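Local coordinates for protein polyhedrin (Uranotaenia sapphirina cypovirus, PDB 4ZQX) that forms the crystalline matrix of cypovirus polyhedra, which encase and protect virus particles, and binds ATP, at residues T123-R128 / S134-R139. Residues are numbered along the deposited sequence; the frame is centred on the assembly and turned at random.
Sequences TGLSMR and SLDRIR
Ser126 and Asp136 knit together two arms of the long loop between strands 116-120 and 150-152, a worked example of how polar side chains can order chain that has neither helix nor strand. The carboxylate of Asp136 reaches across with CG anti to its own backbone nitrogen (chi1 -178°), and OD1, met nearly along the C-O bond, accepts the amide N-H of Ser126 at 2.9 Å from N. The serine answers in the other direction: OG, turned to lie beside its own nitrogen, receives the N-H of Arg137 in an almost straight bond, 3.0 Å from N to OG (170°). Side chain thus pairs with main chain both ways. Water 1 links OD2 of Asp136 to the carbonyl oxygen of Gly124, while CD2 of Leu125 packs 3.7 Å from Asp136 CG, the two side chains crossing at about a right angle.

Beside this, the bent chain of the exposed Arg128 lays one guanidinium face against Leu135, whose CD1 stands 3.6 Å above the centre of the plane. Water 3, in that plane at the edge, accepts from Arg128 NH2 at 2.7 Å and donates to Leu135 O.

Arg120 of the preceding strand makes a salt bridge to Asp136 OD1 and also hydrogen-bonds to Gly124 O and Arg137 O, whereas Asn26 of the second subunit binds OD2. With both carboxylate oxygens engaged, Asp136 is held against rotation. Arg120 would favour its ionised form, whereas the nearby Glu28 carboxylate of the second subunit would work against it; one buried acid thereby ties loop, strand and subunit interface together.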
loop_
_atom_site.group_PDB
_atom_site.type_symbol
_atom_site.label_atom_id
_atom_site.label_comp_id
_atom_site.label_asym_id
_atom_site.label_seq_id
_atom_site.Cartn_x
_atom_site.Cartn_y
_atom_site.Cartn_z
ATOM N N THR A 123 17.190 -2.487 4.370
ATOM C CA THR A 123 16.294 -3.393 3.646
ATOM C C THR A 123 15.063 -3.769 4.464
ATOM O O THR A 123 14.343 -4.696 4.112
ATOM C CB THR A 123 17.008 -4.672 3.151
ATOM O OG1 THR A 123 17.495 -5.435 4.258
ATOM C CG2 THR A 123 18.157 -4.318 2.229
ATOM N N GLY A 124 14.832 -3.025 5.545
ATOM C CA GLY A 124 13.606 -3.126 6.317
ATOM C C GLY A 124 13.666 -4.017 7.545
ATOM O O GLY A 124 12.644 -4.237 8.194
ATOM N N LEU A 125 14.843 -4.550 7.860
ATOM C CA LEU A 125 14.981 -5.411 9.027
ATOM C C LEU A 125 15.215 -4.585 10.276
ATOM O O LEU A 125 15.677 -3.449 10.181
ATOM C CB LEU A 125 16.170 -6.343 8.864
ATOM C CG LEU A 125 16.175 -7.298 7.680
ATOM C CD1 LEU A 125 17.406 -8.184 7.776
ATOM C CD2 LEU A 125 14.937 -8.117 7.672
ATOM N N SER A 126 14.936 -5.165 11.447
ATOM C CA SER A 126 15.242 -4.494 12.713
ATOM C C SER A 126 16.713 -4.110 12.720
ATOM O O SER A 126 17.569 -4.932 12.378
ATOM C CB SER A 126 14.982 -5.427 13.892
ATOM O OG SER A 126 13.610 -5.738 14.001
ATOM N N MET A 127 17.009 -2.871 13.113
ATOM C CA MET A 127 18.376 -2.370 13.069
ATOM C C MET A 127 19.226 -2.942 14.199
ATOM O O MET A 127 18.825 -2.935 15.357
ATOM C CB MET A 127 18.398 -0.852 13.160
ATOM C CG MET A 127 19.780 -0.277 12.905
ATOM S SD MET A 127 19.796 1.504 13.013
ATOM C CE MET A 127 18.985 1.908 11.470
ATOM N N ARG A 128 20.412 -3.418 13.847
ATOM C CA ARG A 128 21.367 -3.918 14.820
ATOM C C ARG A 128 22.703 -4.003 14.097
ATOM O O ARG A 128 22.764 -3.774 12.877
ATOM C CB ARG A 128 20.948 -5.287 15.355
ATOM C CG ARG A 128 20.700 -6.291 14.284
ATOM C CD ARG A 128 20.517 -7.702 14.838
ATOM N NE ARG A 128 19.510 -7.772 15.883
ATOM C CZ ARG A 128 19.734 -8.138 17.145
ATOM N NH1 ARG A 128 20.943 -8.497 17.563
ATOM N NH2 ARG A 128 18.718 -8.166 17.994
ATOM N N SER A 134 16.527 -14.003 11.321
ATOM C CA SER A 134 16.131 -14.680 12.560
ATOM C C SER A 134 15.776 -13.710 13.675
ATOM O O SER A 134 15.012 -14.049 14.573
ATOM C CB SER A 134 17.250 -15.596 13.063
ATOM O OG SER A 134 17.411 -16.722 12.234
ATOM N N LEU A 135 16.352 -12.511 13.624
ATOM C CA LEU A 135 16.190 -11.500 14.672
ATOM C C LEU A 135 15.543 -10.244 14.114
ATOM O O LEU A 135 16.136 -9.166 14.123
ATOM C CB LEU A 135 17.545 -11.141 15.289
ATOM C CG LEU A 135 18.306 -12.272 15.990
ATOM C CD1 LEU A 135 19.676 -11.788 16.453
ATOM C CD2 LEU A 135 17.511 -12.788 17.183
ATOM N N ASP A 136 14.327 -10.400 13.635
ATOM C CA ASP A 136 13.591 -9.333 12.978
ATOM C C ASP A 136 12.202 -9.281 13.627
ATOM O O ASP A 136 11.490 -10.290 13.674
ATOM C CB ASP A 136 13.516 -9.621 11.475
ATOM C CG ASP A 136 12.808 -8.528 10.690
ATOM O OD1 ASP A 136 13.066 -7.331 10.931
ATOM O OD2 ASP A 136 11.979 -8.872 9.811
ATOM N N ARG A 137 11.834 -8.112 14.140
ATOM C CA ARG A 137 10.615 -7.968 14.934
ATOM C C ARG A 137 10.095 -6.545 14.784
ATOM O O ARG A 137 10.756 -5.717 14.166
ATOM C CB ARG A 137 10.866 -8.326 16.411
ATOM C CG ARG A 137 12.072 -7.652 17.059
ATOM C CD ARG A 137 11.769 -6.270 17.638
ATOM N NE ARG A 137 10.664 -6.306 18.599
ATOM C CZ ARG A 137 10.762 -6.687 19.868
ATOM N NH1 ARG A 137 11.930 -7.060 20.386
ATOM N NH2 ARG A 137 9.676 -6.696 20.630
ATOM N N ILE A 138 8.914 -6.268 15.326
ATOM C CA ILE A 138 8.365 -4.917 15.286
ATOM C C ILE A 138 8.211 -4.415 16.726
ATOM O O ILE A 138 8.291 -5.193 17.690
ATOM C CB ILE A 138 7.017 -4.829 14.530
ATOM C CG1 ILE A 138 5.892 -5.540 15.289
ATOM C CG2 ILE A 138 7.169 -5.409 13.125
ATOM C CD1 ILE A 138 4.497 -5.252 14.722
ATOM N N ARG A 139 8.007 -3.111 16.848
ATOM C CA ARG A 139 7.720 -2.465 18.125
ATOM C C ARG A 139 8.718 -2.804 19.225
ATOM O O ARG A 139 8.337 -3.263 20.290
ATOM C CB ARG A 139 6.284 -2.794 18.560
ATOM C CG ARG A 139 5.272 -2.179 17.627
ATOM C CD ARG A 139 3.829 -2.417 18.016
ATOM N NE ARG A 139 3.403 -3.810 17.913
ATOM C CZ ARG A 139 2.130 -4.188 17.798
ATOM N NH1 ARG A 139 1.165 -3.272 17.780
ATOM N NH2 ARG A 139 1.821 -5.477 17.700
HETATM O O HOH W 1 11.646 -7.066 7.700
HETATM O O HOH W 2 17.925 -7.792 12.149
HETATM O O HOH W 3 16.412 -7.755 16.746
#